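Local coordinates for protein alpha-1,2-mannosidase (Bacteroides thetaiotaomicron, PDB 2WW2) that hydrolyses alpha-mannosides with inversion of configuration, as a member of the calcium-dependent glycoside hydrolase family 92, at residues R352-I357 with S386-A391; G365-W370 with L405-H410. One frame throughout, in Å; residues are numbered along the deposited sequence. Where two conformers were deposited one is given.

Contact 1: R352-I357 with S386-A391; sequences RVTQSI and SLLVDA
Thr354 and Leu388 meet where the two helices come nearest, their CA atoms 5.8 Å apart. The axes of 352-357 and 386-391 pass 9.8 Å from each other with N-to-C directions 136° apart, so the helices run in broadly opposed directions but are well inclined to each other, and mostly branched side chains fill the space between them. Leu388 lies over the backbone of its partner: its CD2 reaches the carbonyl O of Thr354 at 3.7 Å and also touches CB of the same residue, while the Leu388 and Ile357 side chains slide past each other in opposite directions, CD1 against CG2. Thr354 uses its methyl here and turns its hydroxyl elsewhere. With OG1 set between the backbone N and the carbonyl carbon (chi1 53°), OG1 hydrogen-bonds the carbonyl O of Ser350 one turn back, a way for a threonine to satisfy its polar end inside its own helix. CG2 is thereby presented to the other helix, lying 3.9 Å from Ala391 CB and close to the carbonyl O of Leu387. The small side chain of Ala391 lets this methyl come up to the helix surface. Leu387 fills the other flank. Its CD2 is shared by two branched residues, 3.8 Å from Ile357 CD1 and 4.1 Å from Val353 CG1. Ile357, with CG1 anti to its carbonyl carbon (chi1 -75°), extends its long branch to CD1, the Ile357 and Leu387 side chains crossing at about a right angle, and gives its short branch CG2 to Leu388. One isoleucine thus serves both leucines. All six touching residues are buried, and the segments are held by van der Waals packing alone, partly of methyls against backbone carbonyls. This helix-to-helix packing within the family 92 catalytic domain joins helix 347-364 to helix 383-393. Around it, helix 338-345 brings His339 against Val353 and Leu387, helix 331-334 sets Phe331 against Ile357 and Leu387, and strand 299-304 meets Arg352 through Glu300 and Tyr302.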
ATOM      1  N   ARG A 352     -41.011  -8.295 -21.386  1.00  8.06           N
ATOM      2  CA  ARG A 352     -40.606  -7.915 -22.745  1.00  8.14           C
ATOM      3  C   ARG A 352     -39.105  -8.156 -22.989  1.00  8.40           C
ATOM      4  O   ARG A 352     -38.698  -8.553 -24.099  1.00  7.78           O
ATOM      5  CB  ARG A 352     -40.965  -6.448 -23.028  1.00  7.99           C
ATOM      6  CG  ARG A 352     -42.460  -6.140 -22.885  1.00  9.93           C
ATOM      7  CD  ARG A 352     -42.795  -4.715 -23.320  1.00 10.37           C
ATOM      8  NE  ARG A 352     -42.245  -3.716 -22.408  1.00 12.74           N
ATOM      9  CZ  ARG A 352     -42.966  -3.055 -21.504  1.00 14.23           C
ATOM     10  NH1 ARG A 352     -44.265  -3.305 -21.382  1.00 13.79           N
ATOM     11  NH2 ARG A 352     -42.393  -2.156 -20.712  1.00 13.69           N
ATOM     12  N   VAL A 353     -38.291  -7.928 -21.957  1.00  8.47           N
ATOM     13  CA  VAL A 353     -36.843  -8.143 -22.067  1.00  8.62           C
ATOM     14  C   VAL A 353     -36.541  -9.605 -22.342  1.00  9.37           C
ATOM     15  O   VAL A 353     -35.682  -9.937 -23.188  1.00  9.01           O
ATOM     16  CB  VAL A 353     -36.101  -7.710 -20.781  1.00  9.31           C
ATOM     17  CG1 VAL A 353     -34.664  -8.257 -20.783  1.00  8.54           C
ATOM     18  CG2 VAL A 353     -36.084  -6.183 -20.669  1.00  8.16           C
ATOM     19  N   THR A 354     -37.239 -10.497 -21.643  1.00  8.34           N
ATOM     20  CA  THR A 354     -36.980 -11.931 -21.853  1.00  9.09           C
ATOM     21  C   THR A 354     -37.380 -12.345 -23.263  1.00  9.74           C
ATOM     22  O   THR A 354     -36.616 -13.053 -23.939  1.00  9.41           O
ATOM     23  CB  THR A 354     -37.658 -12.840 -20.789  1.00  9.07           C
ATOM     24  OG1 THR A 354     -39.048 -12.519 -20.720  1.00  8.34           O
ATOM     25  CG2 THR A 354     -37.012 -12.601 -19.398  1.00  9.78           C
ATOM     26  N   GLN A 355     -38.538 -11.877 -23.730  1.00 10.58           N
ATOM     27  CA  GLN A 355     -38.918 -12.115 -25.134  1.00 12.09           C
ATOM     28  C   GLN A 355     -37.862 -11.594 -26.116  1.00 10.38           C
ATOM     29  O   GLN A 355     -37.588 -12.226 -27.142  1.00 10.29           O
ATOM     30  CB  GLN A 355     -40.229 -11.408 -25.491  1.00 13.35           C
ATOM     31  CG  GLN A 355     -41.525 -12.095 -25.121  1.00 18.39           C
ATOM     32  CD  GLN A 355     -42.701 -11.141 -25.311  1.00 24.51           C
ATOM     33  OE1 GLN A 355     -43.196 -10.515 -24.343  1.00 27.81           O
ATOM     34  NE2 GLN A 355     -43.109 -10.961 -26.566  1.00 24.39           N
ATOM     35  N   SER A 356     -37.294 -10.427 -25.831  1.00  9.79           N
ATOM     36  CA  SER A 356     -36.323  -9.819 -26.749  0.50  9.83           C
ATOM     37  C   SER A 356     -35.017 -10.607 -26.839  1.00  9.66           C
ATOM     38  O   SER A 356     -34.354 -10.603 -27.881  1.00  9.83           O
ATOM     39  CB  SER A 356     -36.039  -8.353 -26.399  0.50  9.92           C
ATOM     40  OG  SER A 356     -35.277  -8.231 -25.212  0.50 10.66           O
ATOM     41  N   ILE A 357     -34.650 -11.287 -25.761  1.00  8.63           N
ATOM     42  CA  ILE A 357     -33.458 -12.132 -25.766  1.00  8.14           C
ATOM     43  C   ILE A 357     -33.669 -13.284 -26.746  1.00  8.29           C
ATOM     44  O   ILE A 357     -32.788 -13.613 -27.545  1.00  8.31           O
ATOM     45  CB  ILE A 357     -33.169 -12.681 -24.337  1.00  8.45           C
ATOM     46  CG1 ILE A 357     -32.591 -11.571 -23.455  1.00  8.27           C
ATOM     47  CG2 ILE A 357     -32.208 -13.884 -24.376  1.00  7.26           C
ATOM     48  CD1 ILE A 357     -32.550 -11.941 -21.964  1.00 10.23           C
ATOM     49  N   SER A 386     -29.195 -16.289 -17.024  1.00  8.74           N
ATOM     50  CA  SER A 386     -29.674 -15.867 -15.713  1.00  8.67           C
ATOM     51  C   SER A 386     -30.936 -15.000 -15.819  1.00  8.79           C
ATOM     52  O   SER A 386     -31.896 -15.195 -15.069  1.00  8.43           O
ATOM     53  CB  SER A 386     -28.572 -15.108 -14.959  1.00  8.95           C
ATOM     54  OG  SER A 386     -29.097 -14.566 -13.750  1.00 10.00           O
ATOM     55  N   LEU A 387     -30.949 -14.043 -16.741  1.00  8.60           N
ATOM     56  CA  LEU A 387     -32.144 -13.202 -16.914  1.00  8.36           C
ATOM     57  C   LEU A 387     -33.374 -14.043 -17.229  1.00  8.28           C
ATOM     58  O   LEU A 387     -34.452 -13.831 -16.680  1.00  7.72           O
ATOM     59  CB  LEU A 387     -31.951 -12.208 -18.058  1.00  8.63           C
ATOM     60  CG  LEU A 387     -31.361 -10.849 -17.666  1.00  8.99           C
ATOM     61  CD1 LEU A 387     -29.922 -11.019 -17.149  1.00  5.53           C
ATOM     62  CD2 LEU A 387     -31.404  -9.923 -18.898  1.00 11.06           C
ATOM     63  N   LEU A 388     -33.214 -15.000 -18.131  1.00  7.44           N
ATOM     64  CA  LEU A 388     -34.334 -15.860 -18.480  1.00  7.47           C
ATOM     65  C   LEU A 388     -34.785 -16.719 -17.294  1.00  7.27           C
ATOM     66  O   LEU A 388     -35.978 -16.840 -17.010  1.00  6.58           O
ATOM     67  CB  LEU A 388     -33.972 -16.759 -19.677  1.00  7.38           C
ATOM     68  CG  LEU A 388     -33.689 -16.086 -21.035  1.00  7.74           C
ATOM     69  CD1 LEU A 388     -33.336 -17.150 -22.104  1.00  6.78           C
ATOM     70  CD2 LEU A 388     -34.913 -15.310 -21.476  1.00  9.19           C
ATOM     71  N   VAL A 389     -33.832 -17.345 -16.614  1.00  7.54           N
ATOM     72  CA  VAL A 389     -34.202 -18.316 -15.564  1.00  7.11           C
ATOM     73  C   VAL A 389     -34.681 -17.619 -14.283  1.00  7.46           C
ATOM     74  O   VAL A 389     -35.654 -18.048 -13.640  1.00  6.79           O
ATOM     75  CB  VAL A 389     -33.034 -19.259 -15.264  1.00  7.33           C
ATOM     76  CG1 VAL A 389     -33.374 -20.150 -14.056  1.00  6.79           C
ATOM     77  CG2 VAL A 389     -32.725 -20.105 -16.529  1.00  4.77           C
ATOM     78  N   ASP A 390     -34.011 -16.536 -13.913  1.00  7.22           N
ATOM     79  CA  ASP A 390     -34.447 -15.790 -12.736  1.00  7.57           C
ATOM     80  C   ASP A 390     -35.907 -15.363 -12.918  1.00  8.24           C
ATOM     81  O   ASP A 390     -36.741 -15.510 -11.991  1.00  8.01           O
ATOM     82  CB  ASP A 390     -33.548 -14.574 -12.469  1.00  8.03           C
ATOM     83  CG  ASP A 390     -33.917 -13.855 -11.178  1.00  9.37           C
ATOM     84  OD1 ASP A 390     -33.842 -14.496 -10.096  1.00 10.16           O
ATOM     85  OD2 ASP A 390     -34.297 -12.659 -11.239  1.00 10.32           O
ATOM     86  N   ALA A 391     -36.229 -14.850 -14.111  1.00  7.71           N
ATOM     87  CA  ALA A 391     -37.602 -14.414 -14.399  1.00  7.71           C
ATOM     88  C   ALA A 391     -38.547 -15.599 -14.354  1.00  7.73           C
ATOM     89  O   ALA A 391     -39.602 -15.539 -13.723  1.00  7.91           O
ATOM     90  CB  ALA A 391     -37.679 -13.726 -15.755  1.00  7.35           C
TER

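Contact 2: G365-W370 with L405-H410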
ATOM      1  N   GLY A 365     -28.746 -16.235 -34.087  1.00  9.61           N
ATOM      2  CA  GLY A 365     -28.153 -17.538 -33.747  1.00  9.09           C
ATOM      3  C   GLY A 365     -27.627 -17.630 -32.320  1.00  9.20           C
ATOM      4  O   GLY A 365     -27.394 -18.736 -31.810  1.00  9.02           O
ATOM      5  N   PHE A 366     -27.443 -16.476 -31.668  1.00  8.48           N
ATOM      6  CA  PHE A 366     -26.968 -16.457 -30.288  1.00  7.85           C
ATOM      7  C   PHE A 366     -27.786 -15.484 -29.452  1.00  8.17           C
ATOM      8  O   PHE A 366     -28.234 -14.451 -29.951  1.00  7.71           O
ATOM      9  CB  PHE A 366     -25.490 -16.025 -30.217  1.00  7.34           C
ATOM     10  CG  PHE A 366     -24.504 -17.077 -30.702  1.00  8.94           C
ATOM     11  CD1 PHE A 366     -23.995 -18.024 -29.825  1.00  8.38           C
ATOM     12  CD2 PHE A 366     -24.055 -17.076 -32.017  1.00  9.03           C
ATOM     13  CE1 PHE A 366     -23.071 -18.978 -30.241  1.00 10.37           C
ATOM     14  CE2 PHE A 366     -23.134 -18.026 -32.451  1.00 10.51           C
ATOM     15  CZ  PHE A 366     -22.645 -18.989 -31.558  1.00  9.90           C
ATOM     16  N   MET A 367     -27.934 -15.774 -28.168  1.00  8.09           N
ATOM     17  CA  MET A 367     -28.454 -14.768 -27.254  1.00  8.25           C
ATOM     18  C   MET A 367     -27.382 -13.712 -27.017  1.00  8.04           C
ATOM     19  O   MET A 367     -26.184 -14.012 -27.033  1.00  8.63           O
ATOM     20  CB  MET A 367     -28.860 -15.388 -25.916  1.00  7.99           C
ATOM     21  CG  MET A 367     -29.970 -16.424 -26.038  1.00  8.98           C
ATOM     22  SD  MET A 367     -30.554 -16.966 -24.415  1.00 11.18           S
ATOM     23  CE  MET A 367     -29.228 -18.080 -23.939  1.00  8.49           C
ATOM     24  N   PRO A 368     -27.800 -12.458 -26.801  1.00  8.06           N
ATOM     25  CA  PRO A 368     -26.785 -11.442 -26.549  1.00  8.39           C
ATOM     26  C   PRO A 368     -26.206 -11.554 -25.134  1.00  8.10           C
ATOM     27  O   PRO A 368     -26.858 -12.124 -24.243  1.00  7.87           O
ATOM     28  CB  PRO A 368     -27.556 -10.131 -26.686  1.00  8.67           C
ATOM     29  CG  PRO A 368     -28.987 -10.484 -26.355  1.00  8.69           C
ATOM     30  CD  PRO A 368     -29.169 -11.933 -26.751  1.00  7.83           C
ATOM     31  N   GLU A 369     -24.993 -11.018 -24.944  1.00  7.57           N
ATOM     32  CA  GLU A 369     -24.386 -10.920 -23.625  1.00  7.63           C
ATOM     33  C   GLU A 369     -24.085  -9.437 -23.383  1.00  8.32           C
ATOM     34  O   GLU A 369     -24.620  -8.855 -22.449  1.00  7.88           O
ATOM     35  CB  GLU A 369     -23.139 -11.810 -23.496  1.00  7.88           C
ATOM     36  CG  GLU A 369     -23.394 -13.324 -23.678  1.00  8.30           C
ATOM     37  CD  GLU A 369     -24.285 -13.945 -22.607  1.00 10.54           C
ATOM     38  OE1 GLU A 369     -24.574 -13.262 -21.604  1.00 10.13           O
ATOM     39  OE2 GLU A 369     -24.717 -15.119 -22.765  1.00 10.27           O
ATOM     40  N   TRP A 370     -23.263  -8.837 -24.246  1.00  8.24           N
ATOM     41  CA  TRP A 370     -23.180  -7.367 -24.353  1.00  8.32           C
ATOM     42  C   TRP A 370     -23.780  -6.973 -25.708  1.00  8.32           C
ATOM     43  O   TRP A 370     -23.367  -7.495 -26.744  1.00  9.01           O
ATOM     44  CB  TRP A 370     -21.716  -6.882 -24.260  1.00  7.83           C
ATOM     45  CG  TRP A 370     -21.490  -5.897 -23.130  1.00  7.75           C
ATOM     46  CD1 TRP A 370     -20.770  -6.107 -21.987  1.00  7.48           C
ATOM     47  CD2 TRP A 370     -22.027  -4.562 -23.032  1.00  7.89           C
ATOM     48  NE1 TRP A 370     -20.810  -4.968 -21.181  1.00  6.97           N
ATOM     49  CE2 TRP A 370     -21.572  -4.013 -21.808  1.00  9.73           C
ATOM     50  CE3 TRP A 370     -22.823  -3.772 -23.874  1.00  9.78           C
ATOM     51  CZ2 TRP A 370     -21.906  -2.716 -21.397  1.00  9.54           C
ATOM     52  CZ3 TRP A 370     -23.181  -2.485 -23.456  1.00  9.80           C
ATOM     53  CH2 TRP A 370     -22.712  -1.970 -22.224  1.00 12.00           C
ATOM     54  N   LEU A 405     -35.000 -23.206 -23.706  1.00  9.65           N
ATOM     55  CA  LEU A 405     -34.024 -24.223 -23.331  1.00 10.06           C
ATOM     56  C   LEU A 405     -33.005 -24.464 -24.455  1.00 10.74           C
ATOM     57  O   LEU A 405     -31.810 -24.663 -24.198  1.00 10.94           O
ATOM     58  CB  LEU A 405     -34.714 -25.541 -22.970  1.00 10.16           C
ATOM     59  CG  LEU A 405     -33.744 -26.651 -22.529  1.00  9.43           C
ATOM     60  CD1 LEU A 405     -32.836 -26.201 -21.375  1.00  9.43           C
ATOM     61  CD2 LEU A 405     -34.504 -27.916 -22.147  1.00 10.80           C
ATOM     62  N   GLU A 406     -33.493 -24.491 -25.698  1.00 10.61           N
ATOM     63  CA  GLU A 406     -32.637 -24.745 -26.857  1.00 10.79           C
ATOM     64  C   GLU A 406     -31.596 -23.637 -26.976  1.00 10.11           C
ATOM     65  O   GLU A 406     -30.408 -23.902 -27.187  1.00  9.20           O
ATOM     66  CB  GLU A 406     -33.494 -24.816 -28.120  1.00 11.88           C
ATOM     67  CG  GLU A 406     -32.738 -24.746 -29.431  1.00 15.37           C
ATOM     68  CD  GLU A 406     -33.670 -24.453 -30.615  1.00 19.96           C
ATOM     69  OE1 GLU A 406     -34.483 -25.328 -30.954  1.00 21.23           O
ATOM     70  OE2 GLU A 406     -33.587 -23.351 -31.205  1.00 20.83           O
ATOM     71  N   ALA A 407     -32.056 -22.398 -26.819  1.00  8.64           N
ATOM     72  CA  ALA A 407     -31.190 -21.233 -26.879  1.00  8.46           C
ATOM     73  C   ALA A 407     -30.124 -21.273 -25.778  1.00  8.37           C
ATOM     74  O   ALA A 407     -28.957 -20.955 -26.023  1.00  8.27           O
ATOM     75  CB  ALA A 407     -32.037 -19.944 -26.754  1.00  7.89           C
ATOM     76  N   MET A 408     -30.534 -21.657 -24.570  1.00  7.87           N
ATOM     77  CA  MET A 408     -29.626 -21.726 -23.419  1.00  7.59           C
ATOM     78  C   MET A 408     -28.536 -22.755 -23.654  1.00  6.97           C
ATOM     79  O   MET A 408     -27.354 -22.485 -23.449  1.00  6.61           O
ATOM     80  CB  MET A 408     -30.394 -22.137 -22.159  1.00  7.79           C
ATOM     81  CG  MET A 408     -31.293 -21.058 -21.582  1.00  9.25           C
ATOM     82  SD  MET A 408     -32.282 -21.803 -20.267  1.00 11.78           S
ATOM     83  CE  MET A 408     -33.521 -20.513 -20.100  1.00  9.13           C
ATOM     84  N   ILE A 409     -28.945 -23.953 -24.062  1.00  6.25           N
ATOM     85  CA  ILE A 409     -27.992 -25.005 -24.326  1.00  6.39           C
ATOM     86  C   ILE A 409     -27.023 -24.595 -25.443  1.00  7.19           C
ATOM     87  O   ILE A 409     -25.812 -24.854 -25.348  1.00  8.08           O
ATOM     88  CB  ILE A 409     -28.702 -26.338 -24.702  1.00  6.60           C
ATOM     89  CG1 ILE A 409     -29.456 -26.884 -23.487  1.00  7.13           C
ATOM     90  CG2 ILE A 409     -27.683 -27.364 -25.183  1.00  6.01           C
ATOM     91  CD1 ILE A 409     -30.352 -28.057 -23.805  1.00  7.72           C
ATOM     92  N   HIS A 410     -27.544 -23.981 -26.506  1.00  7.03           N
ATOM     93  CA  HIS A 410     -26.690 -23.577 -27.632  1.00  7.27           C
ATOM     94  C   HIS A 410     -25.649 -22.544 -27.188  1.00  7.78           C
ATOM     95  O   HIS A 410     -24.488 -22.571 -27.605  1.00  8.05           O
ATOM     96  CB  HIS A 410     -27.529 -23.037 -28.794  1.00  7.45           C
ATOM     97  CG  HIS A 410     -26.720 -22.412 -29.885  1.00  7.15           C
ATOM     98  ND1 HIS A 410     -26.078 -23.148 -30.862  1.00 11.19           N
ATOM     99  CD2 HIS A 410     -26.446 -21.114 -30.150  1.00  7.50           C
ATOM    100  CE1 HIS A 410     -25.440 -22.326 -31.678  1.00  7.53           C
ATOM    101  NE2 HIS A 410     -25.649 -21.086 -31.265  1.00 10.28           N
TER
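His410, its CG anti to the backbone N (chi1 171°), and Phe366, its CG anti to the carbonyl carbon (chi1 -73°), swing their rings together where the loop after helix 347-364 passes helix 401-413 of the catalytic domain, which probably has the (alpha/alpha)6-barrel fold known for this family. The loop starts at Gly365, the first residue past the helix C-terminus, which has a positive phi; a side chain there would jam against the preceding carbonyl O, so glycine suits the turn. The two rings form an oblique aromatic pair, centroids 4.7 Å apart and planes at 44°. His410 NE2 stands over one face of the phenyl ring, offset toward its rim, CE1 being the phenyl atom nearest to it, at 3.5 Å. A phenyl ring suits this place because its face takes the NE2 end of the tilted imidazole. With an alanine in place of Phe366, the imidazole is likely to lose the ring beneath NE2 and be freer to turn. The carbonyl O of Gly365 also comes close to His410 NE2, but the angle is too poor for a hydrogen bond. Deeper in, Met367 makes the buried half of the contact. Its flexible, unbranched chain bends at its last torsion, passing CG and SD along Ala407, whose CB lies 4.1 Å from SD; the small alanine lets the thioether approach the helix. Tyr361 of helix 347-364 touches both Met367 and Ala407. The methyl CE goes furthest, ending against the helix backbone 3.6 Å from the carbonyl O of Ala407 and 3.7 Å from Met408 CA.

How the contacts relate
Contact 1 is a fully buried helix pair, while contact 2 is only partly buried and runs from an interior methionine out to a partly exposed aromatic pair. They share elements along the chain: helix 347-364 supplies one side of contact 1 and leads straight into the loop of contact 2, and helices 383-393 and 401-413 follow each other. Branched side chains and an alanine mesh in the first; the second joins a methionine on Ala407 and Met408 to an oblique ring pair. The sites join at Met367, whose SD lies 3.5 Å from Ile357 CG2 and 3.6 Å from Leu388 CD1. Met408 CE adds a second bridge by packing on Val389 and Leu388, so the buried parts of the two contacts touch directly.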